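Local coordinates for uncharacterized protein (Bacillus thuringiensis serovar kurstaki, PDB 4XE7) that probably polymerises with bound nucleotide, as a ParM-type bacterial actin, into filaments of the kind that segregate plasmids, captured here without nucleotide, at residues I24-L27 against I33-F36; E65-I70 against A138-K143; L262-Y267 against V374-A379; D269-N274 against T337-D342. All blocks are in the same frame, centred on the assembly; numbering follows the deposited sequence.

Contacts 1 and 2 form one continuous patch, their centres 11 Å apart: the arginine that contact 2 is built on also forms a salt bridge to the glutamate of the contact 1 hairpin, Arg-140 NH1 lying 3.0 Å from Glu-34 OE2. Contacts 3 and 4 make a second patch with centres 12 Å apart, sharing helix 265-279 and meeting where Phe-376 CZ touches Ile-271 CD1 at 3.7 Å. The two patches do not touch; the centres of contacts 2 and 3 are about 32 Å apart, on opposite sides of the chain's centre. In an actin-like fold such regions would belong to the two lobes flanking the nucleotide cleft; no nucleotide is bound in this apo form.

Contact 1 of 4, residues I24-L27 against I33-F36; sequences ISFL and IESF
Ser-25 and Ser-35 face each other across an antiparallel beta hairpin, strands 21-27 and 33-45, the second and third strands of the mixed sheet of this actin-like domain. Their hydroxyls form a short hydrogen bond, Ser-25 OG to Ser-35 OG 2.5 Å, and Ser-25 OG has a further partner in Ser-404 of helix 402-418. A small hydroxyl suits this place, where the backbones come close and a helix lies over the same face. The backbones are joined at two hydrogen-bonded pairs, Ile-24 with Phe-36 and Phe-26 with Glu-34, the straightest bond running from Glu-34 N to Phe-26 O (2.7 Å, 171°).

The tight side is the face that carries the two phenylalanines, packed beneath helix 123-140. Both rings branch off between backbone N and carbonyl carbon (chi1 65° in Phe-26, 60° in Phe-36), which leans them toward the partner strand; Phe-26 CE2 meets Phe-36 CE1 at 3.9 Å. Over the centre of the Phe-36 ring sits the methyl Ile-24 CG2, in a CH-pi contact 3.5 Å from the centroid.

The second strand is looser, its residues 33-35 only partly buried. On the serine face Ile-33 CG1 meets Leu-27 CD2 at 3.8 Å. At the outer margin of the phenylalanine face, Glu-34 sends its carboxylate to Asn-28 and Arg-140, while its aliphatic CB lies over one face of the Phe-26 ring, 4.0 Å from the centroid and offset to the rim.

Contact 2 of 4, residues E65-I70 against A138-K143; sequences EKDEDI and AARIGK
Arg-140, the last helical residue of helix 123-140, reaches across to Asp-69 and Asp-67 in the loop before strand 73-79, Asp-69 within its short 3-10 turn, and the three make a salt-bridge network at the surface of the domain. The helix behind the arginine ends in a Schellman motif: Gly-142, with positive phi, is its C-prime residue, Gly-142 N bonding Ala-139 O and Lys-143 N bonding Ala-138 O.

Arg-140 has the most surface covered. Its chain is extended from CG to NE, with chi2 and chi3 both near 180°, and this length lets a residue rooted on the helix span to the loop.

Asp-69 comes next, and it is gripped side-on by two nitrogens. Arg-140 NE binds Asp-69 OD2 at 2.7 Å, and NH2 binds OD1 at the same distance; both oxygens offer their syn lone pairs. The carboxylate and guanidinium planes are 19° apart, nearly coplanar, so the twofold grip would fix the rotation of both groups. Tyr-184 adds a hydrogen bond to OD2 from outside.

Asp-67 is held differently. Arg-140 NH2, already bound to Asp-69, meets Asp-67 OD1 at 3.0 Å from 35° above the carboxylate plane. The shared cation would probably help keep both aspartates ionised and offset the repulsion between them. Short aspartates suit the loop, since its backbone already passes near the guanidinium. A water completes the link, its oxygen lying 2.6 Å from Asp-67 OD1 and 2.9 Å from Arg-140 NH1.

Contact 3 of 4, residues L262-Y267 against V374-A379; sequences LGTNKY and VLFGYA
The Phe-376 ring is met obliquely by two aliphatic groups, the methyl of Thr-264 and the methylene of Tyr-267. Thr-264 CG2 comes to 3.6 Å from Phe-376 CD2, the two side chains running antiparallel past one another. Farther out along the ring, Tyr-267 CB lies 3.8 Å from Phe-376 CE2. The tyrosine ring itself leads off elsewhere: the carbonyl oxygen Thr-264 O lies at its edge, in plane, while its hydroxyl bonds Asp-350. Tyr-347 of helix 337-362 packs edge-to-face with both aromatic residues.

The contact joins the start of helix 265-279 to the break between helices 372-376 and 378-381, within the lobe of this actin-like fold built round strands 232-237 and 366-370. Gly-377 lies at that break, both the first residue to leave the helical conformation and the N-cap of the next helix.

Phenylalanine suits the buried position because its wide apolar ring can touch both neighbours. With CG anti to the backbone N (chi1 177°), the ring extends from its helix toward the beginning of helix 265-279. Threonine offers a methyl there: Thr-264 CG2 also packs 3.9 Å from Phe-376 CB.

Contact 4 of 4, residues D269-N274 against T337-D342; sequences DEILKN and TDIVMD
Ile-271 makes the apolar part of the contact together with Ile-339 and Val-340. Its CG2 methyl lies 4.0 Å from Val-340 CG2 and 4.1 Å from Ile-339 CG2, so one branch touches both neighbours. The other branch carries Ile-271 CD1 to the backbone of the facing helix, 3.7 Å from Val-340 O. Beta-branched residues suit this buried seam because each offers short, stiff methyl branches close to its own helix.

A second apolar group is formed by Ile-339 and Asn-274. Ile-339 CG2 rests 3.5 Å from Asn-274 CB, so the asparagine contributes its aliphatic root to the packing, and Ile-339 CD1 comes 3.5 Å from Asn-274 O.

The polar link is made by water. Asn-274 ND2 donates to a water at 2.8 Å, and that water donates to Ile-339 O at 2.9 Å. An amide suits this partly exposed position because it can bond the bridging water while its CB packs. Farther along, Asp-338 pairs with Arg-278 of helix 265-279.

The helices run nearly antiparallel, at 165°, with the CA atoms of Ile-271 and Val-340 nearest, at 5.9 Å. This is antiparallel helix-helix packing, here joining helices 265-279 and 337-362 in one lobe of the actin-like fold.

Contact 1 of 4, residues I24-L27 against I33-F36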
loop_
_atom_site.group_PDB
_atom_site.type_symbol
_atom_site.label_atom_id
_atom_site.label_comp_id
_atom_site.label_asym_id
_atom_site.label_seq_id
_atom_site.Cartn_x
_atom_site.Cartn_y
_atom_site.Cartn_z
ATOM N N ILE A 24 4.822 4.767 -2.711
ATOM C CA ILE A 24 6.009 5.438 -2.203
ATOM C C ILE A 24 5.918 5.574 -0.692
ATOM O O ILE A 24 4.839 5.797 -0.140
ATOM C CB ILE A 24 6.188 6.838 -2.840
ATOM C CG1 ILE A 24 7.458 7.525 -2.343
ATOM C CG2 ILE A 24 4.997 7.741 -2.522
ATOM C CD1 ILE A 24 7.680 8.941 -3.009
ATOM N N SER A 25 7.055 5.420 -0.026
ATOM C CA SER A 25 7.200 5.834 1.357
ATOM C C SER A 25 8.382 6.798 1.442
ATOM O O SER A 25 9.453 6.502 0.922
ATOM C CB SER A 25 7.413 4.627 2.277
ATOM O OG SER A 25 6.219 3.878 2.418
ATOM N N PHE A 26 8.208 7.954 2.074
ATOM C CA PHE A 26 9.333 8.886 2.163
ATOM C C PHE A 26 9.372 9.561 3.515
ATOM O O PHE A 26 8.424 9.472 4.296
ATOM C CB PHE A 26 9.264 9.941 1.048
ATOM C CG PHE A 26 8.075 10.859 1.148
ATOM C CD1 PHE A 26 8.205 12.140 1.667
ATOM C CD2 PHE A 26 6.825 10.438 0.725
ATOM C CE1 PHE A 26 7.103 12.999 1.760
ATOM C CE2 PHE A 26 5.718 11.289 0.822
ATOM C CZ PHE A 26 5.865 12.565 1.335
ATOM N N LEU A 27 10.477 10.233 3.808
ATOM C CA LEU A 27 10.560 10.985 5.051
ATOM C C LEU A 27 10.117 12.417 4.797
ATOM O O LEU A 27 10.637 13.101 3.914
ATOM C CB LEU A 27 11.971 10.932 5.630
ATOM C CG LEU A 27 12.380 9.518 6.066
ATOM C CD1 LEU A 27 13.820 9.488 6.584
ATOM C CD2 LEU A 27 11.401 8.987 7.144
ATOM N N ILE A 33 7.734 8.823 8.418
ATOM C CA ILE A 33 7.449 8.110 7.174
ATOM C C ILE A 33 6.069 8.493 6.673
ATOM O O ILE A 33 5.098 8.347 7.396
ATOM C CB ILE A 33 7.526 6.573 7.356
ATOM C CG1 ILE A 33 8.920 6.193 7.859
ATOM C CG2 ILE A 33 7.192 5.845 6.026
ATOM C CD1 ILE A 33 9.111 4.730 8.131
ATOM N N GLU A 34 6.003 8.993 5.443
ATOM C CA GLU A 34 4.747 9.355 4.793
ATOM C C GLU A 34 4.566 8.504 3.525
ATOM O O GLU A 34 5.506 8.320 2.758
ATOM C CB GLU A 34 4.745 10.856 4.466
ATOM C CG GLU A 34 3.421 11.408 4.007
ATOM C CD GLU A 34 3.342 12.926 4.145
ATOM O OE1 GLU A 34 3.791 13.450 5.184
ATOM O OE2 GLU A 34 2.862 13.596 3.206
ATOM N N SER A 35 3.370 7.968 3.319
ATOM C CA SER A 35 3.130 7.051 2.201
ATOM C C SER A 35 1.844 7.348 1.462
ATOM O O SER A 35 0.835 7.765 2.068
ATOM C CB SER A 35 3.076 5.602 2.684
ATOM O OG SER A 35 4.295 5.222 3.284
ATOM N N PHE A 36 1.888 7.130 0.149
ATOM C CA PHE A 36 0.679 7.095 -0.668
ATOM C C PHE A 36 0.881 6.170 -1.868
ATOM O O PHE A 36 1.996 5.702 -2.142
ATOM C CB PHE A 36 0.272 8.498 -1.123
ATOM C CG PHE A 36 1.311 9.210 -1.952
ATOM C CD1 PHE A 36 2.232 10.060 -1.353
ATOM C CD2 PHE A 36 1.356 9.040 -3.334
ATOM C CE1 PHE A 36 3.186 10.723 -2.112
ATOM C CE2 PHE A 36 2.299 9.716 -4.110
ATOM C CZ PHE A 36 3.226 10.545 -3.487
#

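Contact 2 of 4, residues E65-I70 against A138-K143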
loop_
_atom_site.group_PDB
_atom_site.type_symbol
_atom_site.label_atom_id
_atom_site.label_comp_id
_atom_site.label_asym_id
_atom_site.label_seq_id
_atom_site.Cartn_x
_atom_site.Cartn_y
_atom_site.Cartn_z
ATOM N N GLU A 65 -11.622 13.694 2.741
ATOM C CA GLU A 65 -10.554 12.719 2.500
ATOM C C GLU A 65 -9.104 13.263 2.360
ATOM O O GLU A 65 -8.882 14.426 1.992
ATOM C CB GLU A 65 -10.911 11.930 1.247
ATOM C CG GLU A 65 -12.247 11.133 1.257
ATOM C CD GLU A 65 -12.792 10.680 2.633
ATOM O OE1 GLU A 65 -12.037 10.086 3.436
ATOM O OE2 GLU A 65 -14.012 10.864 2.884
ATOM N N LYS A 66 -8.141 12.372 2.634
ATOM C CA LYS A 66 -6.689 12.621 2.559
ATOM C C LYS A 66 -6.121 12.311 1.159
ATOM O O LYS A 66 -6.790 11.668 0.344
ATOM C CB LYS A 66 -5.946 11.789 3.641
ATOM C CG LYS A 66 -4.410 11.786 3.513
ATOM C CD LYS A 66 -3.627 11.532 4.788
ATOM C CE LYS A 66 -2.196 12.059 4.615
ATOM N NZ LYS A 66 -1.177 11.333 5.415
ATOM N N ASP A 67 -4.900 12.788 0.890
ATOM C CA ASP A 67 -4.198 12.551 -0.367
ATOM C C ASP A 67 -5.000 13.181 -1.496
ATOM O O ASP A 67 -5.165 12.602 -2.558
ATOM C CB ASP A 67 -3.972 11.049 -0.624
ATOM C CG ASP A 67 -3.076 10.388 0.424
ATOM O OD1 ASP A 67 -2.140 11.045 0.937
ATOM O OD2 ASP A 67 -3.298 9.195 0.723
ATOM N N GLU A 68 -5.520 14.375 -1.248
ATOM C CA GLU A 68 -6.290 15.058 -2.269
ATOM C C GLU A 68 -5.368 15.452 -3.401
ATOM O O GLU A 68 -5.818 15.635 -4.534
ATOM C CB GLU A 68 -7.010 16.292 -1.703
ATOM C CG GLU A 68 -8.104 15.949 -0.700
ATOM C CD GLU A 68 -8.800 17.176 -0.131
ATOM O OE1 GLU A 68 -8.105 18.037 0.450
ATOM O OE2 GLU A 68 -10.043 17.270 -0.251
ATOM N N ASP A 69 -4.068 15.546 -3.120
ATOM C CA ASP A 69 -3.164 16.042 -4.145
ATOM C C ASP A 69 -2.867 15.024 -5.246
ATOM O O ASP A 69 -2.205 15.364 -6.224
ATOM C CB ASP A 69 -1.859 16.545 -3.521
ATOM C CG ASP A 69 -1.121 15.474 -2.721
ATOM O OD1 ASP A 69 -1.644 14.353 -2.546
ATOM O OD2 ASP A 69 -0.011 15.781 -2.246
ATOM N N ILE A 70 -3.355 13.793 -5.113
ATOM C CA ILE A 70 -3.161 12.826 -6.191
ATOM C C ILE A 70 -4.461 12.493 -6.915
ATOM O O ILE A 70 -4.466 11.673 -7.838
ATOM C CB ILE A 70 -2.537 11.529 -5.691
ATOM C CG1 ILE A 70 -3.464 10.850 -4.685
ATOM C CG2 ILE A 70 -1.159 11.806 -5.095
ATOM C CD1 ILE A 70 -3.094 9.436 -4.379
ATOM N N ALA A 138 7.952 15.507 -3.450
ATOM C CA ALA A 138 8.853 16.650 -3.452
ATOM C C ALA A 138 8.034 17.930 -3.250
ATOM O O ALA A 138 8.425 18.816 -2.478
ATOM C CB ALA A 138 9.666 16.698 -4.735
ATOM N N ALA A 139 6.884 18.001 -3.920
ATOM C CA ALA A 139 5.942 19.100 -3.735
ATOM C C ALA A 139 5.483 19.192 -2.273
ATOM O O ALA A 139 5.473 20.278 -1.707
ATOM C CB ALA A 139 4.742 18.939 -4.659
ATOM N N ARG A 140 5.128 18.051 -1.670
ATOM C CA ARG A 140 4.659 18.015 -0.282
ATOM C C ARG A 140 5.667 18.568 0.716
ATOM O O ARG A 140 5.295 19.152 1.720
ATOM C CB ARG A 140 4.303 16.587 0.126
ATOM C CG ARG A 140 3.046 16.061 -0.521
ATOM C CD ARG A 140 2.688 14.690 0.026
ATOM N NE ARG A 140 1.431 14.237 -0.547
ATOM C CZ ARG A 140 0.750 13.197 -0.099
ATOM N NH1 ARG A 140 1.231 12.494 0.920
ATOM N NH2 ARG A 140 -0.396 12.855 -0.683
ATOM N N ILE A 141 6.947 18.370 0.452
ATOM C CA ILE A 141 7.947 18.814 1.392
ATOM C C ILE A 141 8.568 20.132 0.933
ATOM O O ILE A 141 9.595 20.567 1.448
ATOM C CB ILE A 141 9.007 17.721 1.614
ATOM C CG1 ILE A 141 9.924 17.570 0.404
ATOM C CG2 ILE A 141 8.315 16.397 1.896
ATOM C CD1 ILE A 141 10.972 16.497 0.597
ATOM N N GLY A 142 7.910 20.782 -0.023
ATOM C CA GLY A 142 8.263 22.125 -0.432
ATOM C C GLY A 142 9.587 22.303 -1.144
ATOM O O GLY A 142 10.250 23.323 -0.966
ATOM N N LYS A 143 9.974 21.329 -1.959
ATOM C CA LYS A 143 11.260 21.386 -2.645
ATOM C C LYS A 143 11.105 21.181 -4.145
ATOM O O LYS A 143 10.575 20.154 -4.591
ATOM C CB LYS A 143 12.220 20.325 -2.097
ATOM C CG LYS A 143 12.589 20.439 -0.608
ATOM C CD LYS A 143 13.432 19.205 -0.232
ATOM C CE LYS A 143 13.593 19.034 1.279
ATOM N NZ LYS A 143 14.540 20.035 1.840
HETATM O O HOH W 1 -0.042 10.244 2.302
#

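Contact 3 of 4, residues L262-Y267 against V374-A379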
loop_
_atom_site.group_PDB
_atom_site.type_symbol
_atom_site.label_atom_id
_atom_site.label_comp_id
_atom_site.label_asym_id
_atom_site.label_seq_id
_atom_site.Cartn_x
_atom_site.Cartn_y
_atom_site.Cartn_z
ATOM N N LEU A 262 -8.594 -18.176 0.722
ATOM C CA LEU A 262 -9.043 -17.797 2.062
ATOM C C LEU A 262 -8.945 -16.274 2.247
ATOM O O LEU A 262 -7.864 -15.739 2.515
ATOM C CB LEU A 262 -8.222 -18.529 3.137
ATOM C CG LEU A 262 -8.643 -18.284 4.596
ATOM C CD1 LEU A 262 -10.130 -18.589 4.832
ATOM C CD2 LEU A 262 -7.792 -19.104 5.572
ATOM N N GLY A 263 -10.080 -15.586 2.104
ATOM C CA GLY A 263 -10.133 -14.131 2.141
ATOM C C GLY A 263 -11.057 -13.649 3.245
ATOM O O GLY A 263 -11.745 -14.459 3.858
ATOM N N THR A 264 -11.075 -12.346 3.510
ATOM C CA THR A 264 -12.060 -11.790 4.449
ATOM C C THR A 264 -13.447 -11.563 3.824
ATOM O O THR A 264 -14.450 -11.441 4.553
ATOM C CB THR A 264 -11.597 -10.440 5.028
ATOM O OG1 THR A 264 -11.297 -9.545 3.945
ATOM C CG2 THR A 264 -10.368 -10.633 5.935
ATOM N N ASN A 265 -13.493 -11.507 2.492
ATOM C CA ASN A 265 -14.708 -11.157 1.758
ATOM C C ASN A 265 -15.941 -11.922 2.224
ATOM O O ASN A 265 -16.938 -11.322 2.636
ATOM C CB ASN A 265 -14.517 -11.379 0.243
ATOM C CG ASN A 265 -13.751 -10.252 -0.426
ATOM O OD1 ASN A 265 -13.571 -9.173 0.150
ATOM N ND2 ASN A 265 -13.306 -10.492 -1.655
ATOM N N LYS A 266 -15.882 -13.245 2.176
ATOM C CA LYS A 266 -17.066 -14.024 2.530
ATOM C C LYS A 266 -17.482 -13.844 3.997
ATOM O O LYS A 266 -18.662 -13.954 4.309
ATOM C CB LYS A 266 -16.832 -15.499 2.222
ATOM C CG LYS A 266 -16.129 -15.702 0.890
ATOM C CD LYS A 266 -16.668 -16.899 0.131
ATOM C CE LYS A 266 -16.159 -16.899 -1.298
ATOM N NZ LYS A 266 -16.594 -18.118 -2.033
ATOM N N TYR A 267 -16.525 -13.565 4.889
ATOM C CA TYR A 267 -16.829 -13.404 6.319
ATOM C C TYR A 267 -17.523 -12.077 6.565
ATOM O O TYR A 267 -18.471 -11.977 7.356
ATOM C CB TYR A 267 -15.554 -13.513 7.181
ATOM C CG TYR A 267 -14.894 -14.868 7.054
ATOM C CD1 TYR A 267 -15.162 -15.888 7.973
ATOM C CD2 TYR A 267 -14.034 -15.153 5.977
ATOM C CE1 TYR A 267 -14.566 -17.153 7.831
ATOM C CE2 TYR A 267 -13.454 -16.395 5.824
ATOM C CZ TYR A 267 -13.715 -17.394 6.759
ATOM O OH TYR A 267 -13.127 -18.630 6.603
ATOM N N VAL A 374 -5.264 -9.305 8.874
ATOM C CA VAL A 374 -4.797 -9.290 10.257
ATOM C C VAL A 374 -5.612 -8.295 11.073
ATOM O O VAL A 374 -5.912 -8.527 12.247
ATOM C CB VAL A 374 -3.304 -8.946 10.345
ATOM C CG1 VAL A 374 -2.829 -8.975 11.769
ATOM C CG2 VAL A 374 -2.486 -9.938 9.526
ATOM N N LEU A 375 -5.987 -7.199 10.427
ATOM C CA LEU A 375 -6.780 -6.160 11.061
ATOM C C LEU A 375 -8.205 -6.637 11.310
ATOM O O LEU A 375 -8.756 -6.420 12.378
ATOM C CB LEU A 375 -6.794 -4.910 10.188
ATOM C CG LEU A 375 -5.433 -4.327 9.799
ATOM C CD1 LEU A 375 -5.611 -3.238 8.744
ATOM C CD2 LEU A 375 -4.702 -3.788 11.010
ATOM N N PHE A 376 -8.801 -7.280 10.314
ATOM C CA PHE A 376 -10.138 -7.845 10.471
ATOM C C PHE A 376 -10.164 -8.940 11.545
ATOM O O PHE A 376 -11.070 -8.977 12.407
ATOM C CB PHE A 376 -10.638 -8.403 9.130
ATOM C CG PHE A 376 -11.993 -9.068 9.208
ATOM C CD1 PHE A 376 -13.138 -8.316 9.443
ATOM C CD2 PHE A 376 -12.119 -10.434 9.039
ATOM C CE1 PHE A 376 -14.382 -8.926 9.518
ATOM C CE2 PHE A 376 -13.362 -11.050 9.095
ATOM C CZ PHE A 376 -14.496 -10.292 9.340
ATOM N N GLY A 377 -9.158 -9.816 11.499
ATOM C CA GLY A 377 -9.090 -10.985 12.373
ATOM C C GLY A 377 -8.293 -10.786 13.643
ATOM O O GLY A 377 -8.045 -11.743 14.383
ATOM N N TYR A 378 -7.919 -9.537 13.913
ATOM C CA TYR A 378 -7.047 -9.212 15.043
ATOM C C TYR A 378 -7.527 -9.790 16.388
ATOM O O TYR A 378 -6.712 -10.292 17.156
ATOM C CB TYR A 378 -6.867 -7.683 15.168
ATOM C CG TYR A 378 -5.865 -7.296 16.248
ATOM C CD1 TYR A 378 -6.281 -6.968 17.533
ATOM C CD2 TYR A 378 -4.499 -7.291 15.986
ATOM C CE1 TYR A 378 -5.345 -6.635 18.541
ATOM C CE2 TYR A 378 -3.573 -6.964 16.969
ATOM C CZ TYR A 378 -4.003 -6.629 18.244
ATOM O OH TYR A 378 -3.079 -6.303 19.219
ATOM N N ALA A 379 -8.826 -9.720 16.679
ATOM C CA ALA A 379 -9.316 -10.156 17.990
ATOM C C ALA A 379 -8.962 -11.603 18.292
ATOM O O ALA A 379 -8.691 -11.955 19.434
ATOM C CB ALA A 379 -10.838 -9.955 18.091
#

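Contact 4 of 4, residues D269-N274 against T337-D342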
loop_
_atom_site.group_PDB
_atom_site.type_symbol
_atom_site.label_atom_id
_atom_site.label_comp_id
_atom_site.label_asym_id
_atom_site.label_seq_id
_atom_site.Cartn_x
_atom_site.Cartn_y
_atom_site.Cartn_z
ATOM N N ASP A 269 -19.218 -10.442 4.225
ATOM C CA ASP A 269 -20.534 -10.495 3.592
ATOM C C ASP A 269 -21.551 -11.076 4.546
ATOM O O ASP A 269 -22.675 -10.562 4.653
ATOM C CB ASP A 269 -20.512 -11.304 2.299
ATOM C CG ASP A 269 -19.663 -10.645 1.222
ATOM O OD1 ASP A 269 -19.407 -9.433 1.350
ATOM O OD2 ASP A 269 -19.265 -11.327 0.262
ATOM N N GLU A 270 -21.152 -12.129 5.252
ATOM C CA GLU A 270 -22.049 -12.782 6.196
ATOM C C GLU A 270 -22.391 -11.853 7.348
ATOM O O GLU A 270 -23.556 -11.791 7.785
ATOM C CB GLU A 270 -21.429 -14.073 6.724
ATOM C CG GLU A 270 -22.347 -14.870 7.618
ATOM C CD GLU A 270 -21.794 -16.249 7.929
ATOM O OE1 GLU A 270 -20.573 -16.463 7.743
ATOM O OE2 GLU A 270 -22.584 -17.119 8.353
ATOM N N ILE A 271 -21.382 -11.138 7.846
ATOM C CA ILE A 271 -21.606 -10.125 8.883
ATOM C C ILE A 271 -22.592 -9.050 8.403
ATOM O O ILE A 271 -23.533 -8.694 9.115
ATOM C CB ILE A 271 -20.282 -9.453 9.318
ATOM C CG1 ILE A 271 -19.482 -10.401 10.212
ATOM C CG2 ILE A 271 -20.538 -8.144 10.075
ATOM C CD1 ILE A 271 -18.018 -10.039 10.303
ATOM N N LEU A 272 -22.377 -8.528 7.201
ATOM C CA LEU A 272 -23.263 -7.479 6.680
ATOM C C LEU A 272 -24.696 -7.974 6.607
ATOM O O LEU A 272 -25.631 -7.239 6.955
ATOM C CB LEU A 272 -22.776 -6.999 5.304
ATOM C CG LEU A 272 -21.451 -6.250 5.506
ATOM C CD1 LEU A 272 -20.804 -5.915 4.196
ATOM C CD2 LEU A 272 -21.671 -4.989 6.320
ATOM N N LYS A 273 -24.872 -9.221 6.175
ATOM C CA LYS A 273 -26.212 -9.805 6.110
ATOM C C LYS A 273 -26.882 -9.884 7.475
ATOM O O LYS A 273 -28.059 -9.504 7.626
ATOM C CB LYS A 273 -26.175 -11.209 5.493
ATOM C CG LYS A 273 -27.439 -12.011 5.821
ATOM C CD LYS A 273 -27.550 -13.282 4.983
ATOM C CE LYS A 273 -27.242 -14.520 5.802
ATOM N NZ LYS A 273 -25.811 -14.563 6.209
ATOM N N ASN A 274 -26.143 -10.408 8.460
ATOM C CA ASN A 274 -26.626 -10.504 9.840
ATOM C C ASN A 274 -26.894 -9.147 10.473
ATOM O O ASN A 274 -27.804 -9.014 11.295
ATOM C CB ASN A 274 -25.625 -11.268 10.723
ATOM C CG ASN A 274 -25.533 -12.729 10.360
ATOM O OD1 ASN A 274 -26.503 -13.309 9.885
ATOM N ND2 ASN A 274 -24.366 -13.332 10.571
ATOM N N THR A 337 -22.023 -5.919 18.197
ATOM C CA THR A 337 -20.728 -6.453 18.625
ATOM C C THR A 337 -20.664 -7.981 18.470
ATOM O O THR A 337 -19.694 -8.528 17.919
ATOM C CB THR A 337 -20.445 -6.059 20.103
ATOM O OG1 THR A 337 -20.398 -4.633 20.212
ATOM C CG2 THR A 337 -19.118 -6.639 20.582
ATOM N N ASP A 338 -21.714 -8.664 18.933
ATOM C CA ASP A 338 -21.818 -10.122 18.774
ATOM C C ASP A 338 -21.736 -10.584 17.320
ATOM O O ASP A 338 -21.083 -11.582 17.016
ATOM C CB ASP A 338 -23.121 -10.653 19.391
ATOM C CG ASP A 338 -24.377 -10.188 18.641
ATOM O OD1 ASP A 338 -25.135 -11.062 18.147
ATOM O OD2 ASP A 338 -24.615 -8.952 18.553
ATOM N N ILE A 339 -22.423 -9.891 16.423
ATOM C CA ILE A 339 -22.422 -10.273 15.012
ATOM C C ILE A 339 -21.045 -10.100 14.364
ATOM O O ILE A 339 -20.571 -10.981 13.643
ATOM C CB ILE A 339 -23.467 -9.449 14.246
ATOM C CG1 ILE A 339 -24.869 -9.826 14.729
ATOM C CG2 ILE A 339 -23.325 -9.631 12.750
ATOM C CD1 ILE A 339 -25.954 -8.859 14.281
ATOM N N VAL A 340 -20.402 -8.972 14.644
ATOM C CA VAL A 340 -19.103 -8.677 14.053
ATOM C C VAL A 340 -18.041 -9.593 14.664
ATOM O O VAL A 340 -17.289 -10.232 13.935
ATOM C CB VAL A 340 -18.702 -7.185 14.247
ATOM C CG1 VAL A 340 -17.232 -6.936 13.822
ATOM C CG2 VAL A 340 -19.668 -6.267 13.501
ATOM N N MET A 341 -17.997 -9.683 15.994
ATOM C CA MET A 341 -17.002 -10.544 16.674
ATOM C C MET A 341 -17.124 -12.009 16.227
ATOM O O MET A 341 -16.101 -12.691 16.073
ATOM C CB MET A 341 -17.129 -10.429 18.210
ATOM C CG MET A 341 -15.988 -11.061 18.995
ATOM S SD MET A 341 -14.316 -10.479 18.568
ATOM C CE MET A 341 -14.546 -8.759 18.475
ATOM N N ASP A 342 -18.351 -12.479 15.978
ATOM C CA ASP A 342 -18.576 -13.847 15.459
ATOM C C ASP A 342 -17.870 -14.117 14.128
ATOM O O ASP A 342 -17.234 -15.163 13.935
ATOM C CB ASP A 342 -20.072 -14.125 15.258
ATOM C CG ASP A 342 -20.790 -14.478 16.552
ATOM O OD1 ASP A 342 -20.106 -14.709 17.574
ATOM O OD2 ASP A 342 -22.043 -14.524 16.540
HETATM O O HOH W 2 -22.002 -12.880 11.970
#